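Long-range contacts in putative thioesterase II (Thermobifida fusca, PDB 3BBJ), which probably hydrolyses acyl-CoA or related acyl thioesters, using a tandem pair of hotdog-type domains: residues Pro127-Cys132 with Asp152-Pro157; Gly176-Ser181 with Leu233-Thr238. All blocks are in the same frame, centred on the assembly; numbering follows the deposited sequence.

Overall arrangement
Both contacts belong to the C-terminal acyl-CoA thioesterase region and lie on the same side of the chain's centre, their own centres about 9 Å apart. Contact 1 closes before contact 2 opens along the chain. Three neighbouring antiparallel strands tie them together: 151-155 pairs with 173-180, which pairs in turn with 233-243, so the loop of contact 1 sits by the margin of the sheet and contact 2 further in. Tyr177 bridges the two, its OH 2.7 Å from the O of Pro127 and its backbone bonded to Asp154. The partly buried loop contact and the buried strand pair are thus neighbouring parts of one antiparallel strand array, consistent with the second hotdog-type unit.

Contact 1 of 2, residues Pro127-Cys132 with Asp152-Pro157; sequences PPQHQC and DVDFSP
Pro127 starts the contact with CG and CD of its ring, CG lying 4.0 Å from Ser156 CB, and slides past the Pro157 ring in the opposite direction. Gln129 extends across the gap: with CG anti to its backbone N (chi1 -167°) and the chain extended beyond, NE2 arrives 3.0 Å from Asp154 OD2. This hydrogen bond is nearly straight at 171°. It leaves within the amide plane but meets the oxygen from above the carboxylate plane, the two flat groups standing 79° apart. A water lies within hydrogen-bonding distance of both Gln129 O and Asp154 OD1 and may bridge them. The carbonyl O of Gln131 rests 3.8 Å from Pro157 CG. Cys132 closes the segment, its CB wedged 3.2 Å from Phe155 O and 3.8 Å from Asp154 CB, while Ser156 turns its hydroxyl to Ser159 and caps the following helix. Asp154 OD1 forms a salt bridge with Arg134 on the following short strand 133-134. The buried carboxylate is therefore held at OD1 by Arg134 and at OD2 by the Gln129 amide, the water a possible third partner, which fixes its rotation and would be expected to keep it ionised while fastening the loop to strand 151-155.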
ATOM      1  N   PRO A 127      -5.257  20.972  15.379  1.00 65.50           N
ATOM      2  CA  PRO A 127      -5.002  21.868  16.496  1.00 65.16           C
ATOM      3  C   PRO A 127      -3.607  21.673  17.068  1.00 65.81           C
ATOM      4  O   PRO A 127      -3.073  20.571  16.993  1.00 66.22           O
ATOM      5  CB  PRO A 127      -6.030  21.435  17.534  1.00 65.01           C
ATOM      6  CG  PRO A 127      -7.090  20.747  16.783  1.00 65.56           C
ATOM      7  CD  PRO A 127      -6.443  20.128  15.609  1.00 65.69           C
ATOM      8  N   PRO A 128      -3.011  22.734  17.635  1.00 66.33           N
ATOM      9  CA  PRO A 128      -1.700  22.572  18.281  1.00 66.11           C
ATOM     10  C   PRO A 128      -1.701  21.482  19.348  1.00 65.74           C
ATOM     11  O   PRO A 128      -2.739  21.199  19.951  1.00 63.76           O
ATOM     12  CB  PRO A 128      -1.448  23.939  18.918  1.00 65.99           C
ATOM     13  CG  PRO A 128      -2.277  24.892  18.128  1.00 66.22           C
ATOM     14  CD  PRO A 128      -3.489  24.129  17.684  1.00 65.76           C
ATOM     15  N   GLN A 129      -0.537  20.878  19.563  1.00 66.21           N
ATOM     16  CA  GLN A 129      -0.388  19.805  20.534  1.00 67.08           C
ATOM     17  C   GLN A 129      -0.891  20.206  21.935  1.00 70.04           C
ATOM     18  O   GLN A 129      -1.454  19.375  22.653  1.00 69.40           O
ATOM     19  CB  GLN A 129       1.075  19.363  20.607  1.00 66.07           C
ATOM     20  CG  GLN A 129       1.295  18.046  21.342  1.00 65.19           C
ATOM     21  CD  GLN A 129       2.731  17.592  21.297  1.00 64.41           C
ATOM     22  OE1 GLN A 129       3.621  18.379  21.019  1.00 63.32           O
ATOM     23  NE2 GLN A 129       2.965  16.312  21.569  1.00 58.07           N
ATOM     24  N   HIS A 130      -0.695  21.471  22.311  1.00 72.93           N
ATOM     25  CA  HIS A 130      -1.114  21.950  23.629  1.00 75.28           C
ATOM     26  C   HIS A 130      -2.639  22.003  23.782  1.00 75.25           C
ATOM     27  O   HIS A 130      -3.148  21.884  24.892  1.00 75.12           O
ATOM     28  CB  HIS A 130      -0.460  23.302  23.969  1.00 76.34           C
ATOM     29  CG  HIS A 130      -1.045  24.483  23.249  1.00 81.27           C
ATOM     30  ND1 HIS A 130      -0.428  25.076  22.165  1.00 84.92           N
ATOM     31  CD2 HIS A 130      -2.168  25.207  23.482  1.00 83.51           C
ATOM     32  CE1 HIS A 130      -1.152  26.103  21.755  1.00 83.50           C
ATOM     33  NE2 HIS A 130      -2.215  26.202  22.534  1.00 82.86           N
ATOM     34  N   GLN A 131      -3.367  22.166  22.675  1.00 75.41           N
ATOM     35  CA  GLN A 131      -4.840  22.140  22.717  1.00 75.90           C
ATOM     36  C   GLN A 131      -5.393  20.716  22.656  1.00 74.10           C
ATOM     37  O   GLN A 131      -6.595  20.513  22.816  1.00 73.19           O
ATOM     38  CB  GLN A 131      -5.444  22.965  21.578  1.00 75.78           C
ATOM     39  CG  GLN A 131      -5.249  24.471  21.716  1.00 77.69           C
ATOM     40  CD  GLN A 131      -5.805  25.238  20.524  1.00 79.91           C
ATOM     41  OE1 GLN A 131      -6.870  24.903  19.988  1.00 87.43           O
ATOM     42  NE2 GLN A 131      -5.079  26.266  20.092  1.00 86.01           N
ATOM     43  N   CYS A 132      -4.517  19.741  22.423  1.00 73.34           N
ATOM     44  CA  CYS A 132      -4.914  18.337  22.301  1.00 71.67           C
ATOM     45  C   CYS A 132      -4.977  17.663  23.663  1.00 71.71           C
ATOM     46  O   CYS A 132      -4.406  18.150  24.643  1.00 71.48           O
ATOM     47  CB  CYS A 132      -3.951  17.565  21.388  1.00 71.29           C
ATOM     48  SG  CYS A 132      -4.023  18.060  19.663  1.00 64.11           S
ATOM     49  N   ASP A 152       3.036   8.106  23.567  1.00 47.92           N
ATOM     50  CA  ASP A 152       2.167   9.174  24.050  1.00 48.72           C
ATOM     51  C   ASP A 152       1.402   9.588  22.808  1.00 48.79           C
ATOM     52  O   ASP A 152       2.007   9.829  21.773  1.00 47.94           O
ATOM     53  CB  ASP A 152       2.950  10.370  24.602  1.00 48.79           C
ATOM     54  CG  ASP A 152       3.601  10.094  25.949  1.00 54.19           C
ATOM     55  OD1 ASP A 152       3.227   9.105  26.621  1.00 53.33           O
ATOM     56  OD2 ASP A 152       4.498  10.883  26.335  1.00 56.04           O
ATOM     57  N   VAL A 153       0.076   9.613  22.905  1.00 49.86           N
ATOM     58  CA  VAL A 153      -0.787   9.954  21.792  1.00 49.48           C
ATOM     59  C   VAL A 153      -1.742  11.051  22.239  1.00 50.61           C
ATOM     60  O   VAL A 153      -2.550  10.846  23.130  1.00 50.85           O
ATOM     61  CB  VAL A 153      -1.583   8.730  21.352  1.00 51.03           C
ATOM     62  CG1 VAL A 153      -2.474   9.066  20.171  1.00 47.10           C
ATOM     63  CG2 VAL A 153      -0.631   7.580  21.019  1.00 51.57           C
ATOM     64  N   ASP A 154      -1.621  12.217  21.624  1.00 52.10           N
ATOM     65  CA  ASP A 154      -2.463  13.362  21.924  1.00 52.99           C
ATOM     66  C   ASP A 154      -3.478  13.453  20.822  1.00 54.27           C
ATOM     67  O   ASP A 154      -3.102  13.454  19.648  1.00 55.72           O
ATOM     68  CB  ASP A 154      -1.627  14.636  21.899  1.00 54.09           C
ATOM     69  CG  ASP A 154      -0.521  14.630  22.942  1.00 56.48           C
ATOM     70  OD1 ASP A 154      -0.846  14.699  24.150  1.00 59.61           O
ATOM     71  OD2 ASP A 154       0.664  14.573  22.542  1.00 60.54           O
ATOM     72  N   PHE A 155      -4.749  13.531  21.185  1.00 53.58           N
ATOM     73  CA  PHE A 155      -5.830  13.604  20.214  1.00 55.17           C
ATOM     74  C   PHE A 155      -6.410  15.009  20.154  1.00 55.37           C
ATOM     75  O   PHE A 155      -6.495  15.682  21.169  1.00 54.75           O
ATOM     76  CB  PHE A 155      -6.949  12.655  20.627  1.00 54.51           C
ATOM     77  CG  PHE A 155      -6.511  11.236  20.810  1.00 54.99           C
ATOM     78  CD1 PHE A 155      -6.391  10.388  19.716  1.00 58.67           C
ATOM     79  CD2 PHE A 155      -6.254  10.731  22.076  1.00 54.73           C
ATOM     80  CE1 PHE A 155      -6.010   9.060  19.876  1.00 56.58           C
ATOM     81  CE2 PHE A 155      -5.867   9.407  22.248  1.00 56.33           C
ATOM     82  CZ  PHE A 155      -5.751   8.567  21.146  1.00 55.92           C
ATOM     83  N   SER A 156      -6.825  15.448  18.970  1.00 55.08           N
ATOM     84  CA  SER A 156      -7.579  16.679  18.875  1.00 55.54           C
ATOM     85  C   SER A 156      -8.832  16.491  19.746  1.00 56.53           C
ATOM     86  O   SER A 156      -9.213  15.355  20.029  1.00 56.36           O
ATOM     87  CB  SER A 156      -8.000  16.958  17.439  1.00 54.21           C
ATOM     88  OG  SER A 156      -8.816  15.909  16.951  1.00 54.54           O
ATOM     89  N   PRO A 157      -9.463  17.596  20.189  1.00 57.50           N
ATOM     90  CA  PRO A 157     -10.716  17.486  20.934  1.00 57.88           C
ATOM     91  C   PRO A 157     -11.799  16.662  20.223  1.00 57.48           C
ATOM     92  O   PRO A 157     -12.465  15.833  20.842  1.00 56.20           O
ATOM     93  CB  PRO A 157     -11.158  18.949  21.079  1.00 57.66           C
ATOM     94  CG  PRO A 157      -9.908  19.711  21.065  1.00 57.45           C
ATOM     95  CD  PRO A 157      -9.034  19.005  20.069  1.00 57.45           C
TER
HETATM   96  O   HOH W   1      -1.194  17.720  25.331  1.00 59.35           O

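Contact 2 of 2, residues Gly176-Ser181 with Leu233-Thr238; sequences GYVDLS and LAFRST
The Phe235 ring lies against the backbone of Gly176, whose N stands 3.5 Å above the ring plane over its centre; Gly176 CA makes a CH-pi contact with the same face. At the ring's edge, in plane, are Tyr177 C and Val178 N. Phe235 chi1 of 71° sets CG between the backbone N and carbonyl carbon, swinging the ring back over the neighbouring strand. The ring packs flush on the glycine backbone, its CE2 3.3 Å from Gly176 C. The second ring, Tyr177, is on the other side of the sheet with Ala234, CE2 touching Ala234 CB at 4.0 Å, its OH turned toward Pro127. Val178, Leu233 and Phe235 share the opposite side, where Val178 CG1 meets Leu233 CB at 4.1 Å and Val178 crosses Phe235 at about a right angle. Phe194 and Leu195 of helix 191-198 pack on Leu233. Four backbone hydrogen bonds join the strands. Val178 N to Leu233 O and Leu233 N to Val178 O, both 2.8 Å, run nearly along the C=O axis; of those between Gly176 and Phe235, Gly176 N to Phe235 O is the longer at 3.2 Å, its donor tilted from the carbonyl plane. Between these hydrogen-bonded pairs, Tyr177 and Ala234 form a non-hydrogen-bonded pair. The axes of these short segments make 122°, reflecting strong twist in an antiparallel pair; three residue pairs are in register between them. Such a twisted pair, with Leu233 packed on helix 191-198 and Phe235 among Val153, Leu202 and Leu253, is consistent with the curved sheet and packed helix of a hotdog fold.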
ATOM      1  N   GLY A 176      -4.038  14.282  15.573  1.00 50.01           N
ATOM      2  CA  GLY A 176      -3.358  14.715  16.754  1.00 48.25           C
ATOM      3  C   GLY A 176      -1.878  14.499  16.579  1.00 47.52           C
ATOM      4  O   GLY A 176      -1.361  14.602  15.473  1.00 47.87           O
ATOM      5  N   TYR A 177      -1.205  14.211  17.689  1.00 47.04           N
ATOM      6  CA  TYR A 177       0.235  14.035  17.713  1.00 46.49           C
ATOM      7  C   TYR A 177       0.603  12.707  18.363  1.00 45.31           C
ATOM      8  O   TYR A 177      -0.075  12.242  19.280  1.00 45.50           O
ATOM      9  CB  TYR A 177       0.875  15.222  18.449  1.00 47.92           C
ATOM     10  CG  TYR A 177       0.499  16.537  17.812  1.00 46.24           C
ATOM     11  CD1 TYR A 177      -0.754  17.097  18.043  1.00 48.29           C
ATOM     12  CD2 TYR A 177       1.369  17.194  16.942  1.00 46.60           C
ATOM     13  CE1 TYR A 177      -1.138  18.272  17.448  1.00 48.00           C
ATOM     14  CE2 TYR A 177       0.997  18.386  16.328  1.00 48.29           C
ATOM     15  CZ  TYR A 177      -0.258  18.923  16.591  1.00 54.76           C
ATOM     16  OH  TYR A 177      -0.650  20.101  16.003  1.00 51.56           O
ATOM     17  N   VAL A 178       1.673  12.101  17.869  1.00 44.35           N
ATOM     18  CA  VAL A 178       2.164  10.838  18.397  1.00 44.05           C
ATOM     19  C   VAL A 178       3.670  10.843  18.486  1.00 44.75           C
ATOM     20  O   VAL A 178       4.353  11.467  17.661  1.00 44.76           O
ATOM     21  CB  VAL A 178       1.750   9.657  17.516  1.00 46.14           C
ATOM     22  CG1 VAL A 178       2.276   9.820  16.022  1.00 42.02           C
ATOM     23  CG2 VAL A 178       2.202   8.356  18.151  1.00 44.79           C
ATOM     24  N   ASP A 179       4.183  10.146  19.496  1.00 47.41           N
ATOM     25  CA  ASP A 179       5.624   9.999  19.714  1.00 47.22           C
ATOM     26  C   ASP A 179       5.822   8.859  20.698  1.00 45.76           C
ATOM     27  O   ASP A 179       4.853   8.384  21.300  1.00 46.99           O
ATOM     28  CB  ASP A 179       6.200  11.303  20.299  1.00 48.69           C
ATOM     29  CG  ASP A 179       7.699  11.496  19.991  1.00 49.52           C
ATOM     30  OD1 ASP A 179       8.400  10.520  19.618  1.00 46.75           O
ATOM     31  OD2 ASP A 179       8.165  12.654  20.118  1.00 57.92           O
ATOM     32  N   LEU A 180       7.057   8.407  20.848  1.00 46.28           N
ATOM     33  CA  LEU A 180       7.418   7.479  21.921  1.00 46.95           C
ATOM     34  C   LEU A 180       7.095   8.127  23.278  1.00 46.63           C
ATOM     35  O   LEU A 180       7.150   9.344  23.424  1.00 44.89           O
ATOM     36  CB  LEU A 180       8.910   7.132  21.856  1.00 47.75           C
ATOM     37  CG  LEU A 180       9.385   6.359  20.614  1.00 47.27           C
ATOM     38  CD1 LEU A 180      10.902   6.225  20.601  1.00 42.44           C
ATOM     39  CD2 LEU A 180       8.717   4.994  20.586  1.00 41.88           C
ATOM     40  N   SER A 181       6.753   7.312  24.269  1.00 46.97           N
ATOM     41  CA  SER A 181       6.313   7.844  25.553  1.00 47.13           C
ATOM     42  C   SER A 181       7.442   8.525  26.373  1.00 48.66           C
ATOM     43  O   SER A 181       8.630   8.145  26.317  1.00 47.54           O
ATOM     44  CB  SER A 181       5.653   6.729  26.383  1.00 47.44           C
ATOM     45  OG  SER A 181       6.615   5.789  26.879  1.00 46.64           O
ATOM     46  N   LEU A 233       5.202  13.530  15.926  1.00 50.30           N
ATOM     47  CA  LEU A 233       4.624  13.563  14.585  1.00 48.07           C
ATOM     48  C   LEU A 233       3.142  13.881  14.670  1.00 47.32           C
ATOM     49  O   LEU A 233       2.448  13.368  15.549  1.00 48.87           O
ATOM     50  CB  LEU A 233       4.856  12.225  13.887  1.00 45.21           C
ATOM     51  CG  LEU A 233       6.353  11.933  13.719  1.00 49.66           C
ATOM     52  CD1 LEU A 233       6.649  10.478  13.372  1.00 52.51           C
ATOM     53  CD2 LEU A 233       6.936  12.875  12.686  1.00 46.33           C
ATOM     54  N   ALA A 234       2.678  14.761  13.785  1.00 47.47           N
ATOM     55  CA  ALA A 234       1.252  15.007  13.599  1.00 46.88           C
ATOM     56  C   ALA A 234       0.705  13.845  12.756  1.00 46.41           C
ATOM     57  O   ALA A 234       1.353  13.442  11.779  1.00 45.65           O
ATOM     58  CB  ALA A 234       1.026  16.333  12.869  1.00 45.55           C
ATOM     59  N   PHE A 235      -0.478  13.328  13.116  1.00 45.82           N
ATOM     60  CA  PHE A 235      -1.074  12.201  12.416  1.00 45.38           C
ATOM     61  C   PHE A 235      -2.507  12.473  12.026  1.00 46.93           C
ATOM     62  O   PHE A 235      -3.168  13.318  12.603  1.00 45.31           O
ATOM     63  CB  PHE A 235      -1.031  10.923  13.268  1.00 46.26           C
ATOM     64  CG  PHE A 235      -1.989  10.931  14.471  1.00 47.82           C
ATOM     65  CD1 PHE A 235      -3.324  10.550  14.331  1.00 48.23           C
ATOM     66  CD2 PHE A 235      -1.542  11.283  15.734  1.00 49.91           C
ATOM     67  CE1 PHE A 235      -4.193  10.569  15.424  1.00 47.10           C
ATOM     68  CE2 PHE A 235      -2.405  11.287  16.827  1.00 49.29           C
ATOM     69  CZ  PHE A 235      -3.728  10.938  16.666  1.00 44.39           C
ATOM     70  N   ARG A 236      -2.969  11.738  11.017  1.00 49.27           N
ATOM     71  CA  ARG A 236      -4.370  11.723  10.638  1.00 51.31           C
ATOM     72  C   ARG A 236      -4.660  10.324  10.169  1.00 48.25           C
ATOM     73  O   ARG A 236      -3.896   9.765   9.353  1.00 47.38           O
ATOM     74  CB  ARG A 236      -4.684  12.710   9.520  1.00 51.29           C
ATOM     75  CG  ARG A 236      -6.145  12.610   9.057  1.00 55.40           C
ATOM     76  CD  ARG A 236      -6.442  13.262   7.708  1.00 58.18           C
ATOM     77  NE  ARG A 236      -5.353  13.061   6.747  1.00 73.15           N
ATOM     78  CZ  ARG A 236      -5.438  13.262   5.438  1.00 77.36           C
ATOM     79  NH1 ARG A 236      -6.591  13.636   4.882  1.00 85.40           N
ATOM     80  NH2 ARG A 236      -4.361  13.060   4.681  1.00 70.36           N
ATOM     81  N   SER A 237      -5.761   9.771  10.684  1.00 46.27           N
ATOM     82  CA  SER A 237      -6.195   8.404  10.359  1.00 45.76           C
ATOM     83  C   SER A 237      -7.603   8.412   9.800  1.00 44.87           C
ATOM     84  O   SER A 237      -8.477   9.005  10.379  1.00 47.10           O
ATOM     85  CB  SER A 237      -6.157   7.515  11.587  1.00 45.06           C
ATOM     86  OG  SER A 237      -6.522   6.208  11.199  1.00 49.92           O
ATOM     87  N   THR A 238      -7.815   7.747   8.672  1.00 45.27           N
ATOM     88  CA  THR A 238      -9.108   7.727   8.028  1.00 44.70           C
ATOM     89  C   THR A 238      -9.410   6.346   7.474  1.00 44.77           C
ATOM     90  O   THR A 238      -8.549   5.475   7.448  1.00 44.06           O
ATOM     91  CB  THR A 238      -9.193   8.783   6.902  1.00 45.26           C
ATOM     92  OG1 THR A 238      -8.359   8.407   5.812  1.00 47.79           O
ATOM     93  CG2 THR A 238      -8.758  10.129   7.412  1.00 46.24           C
TER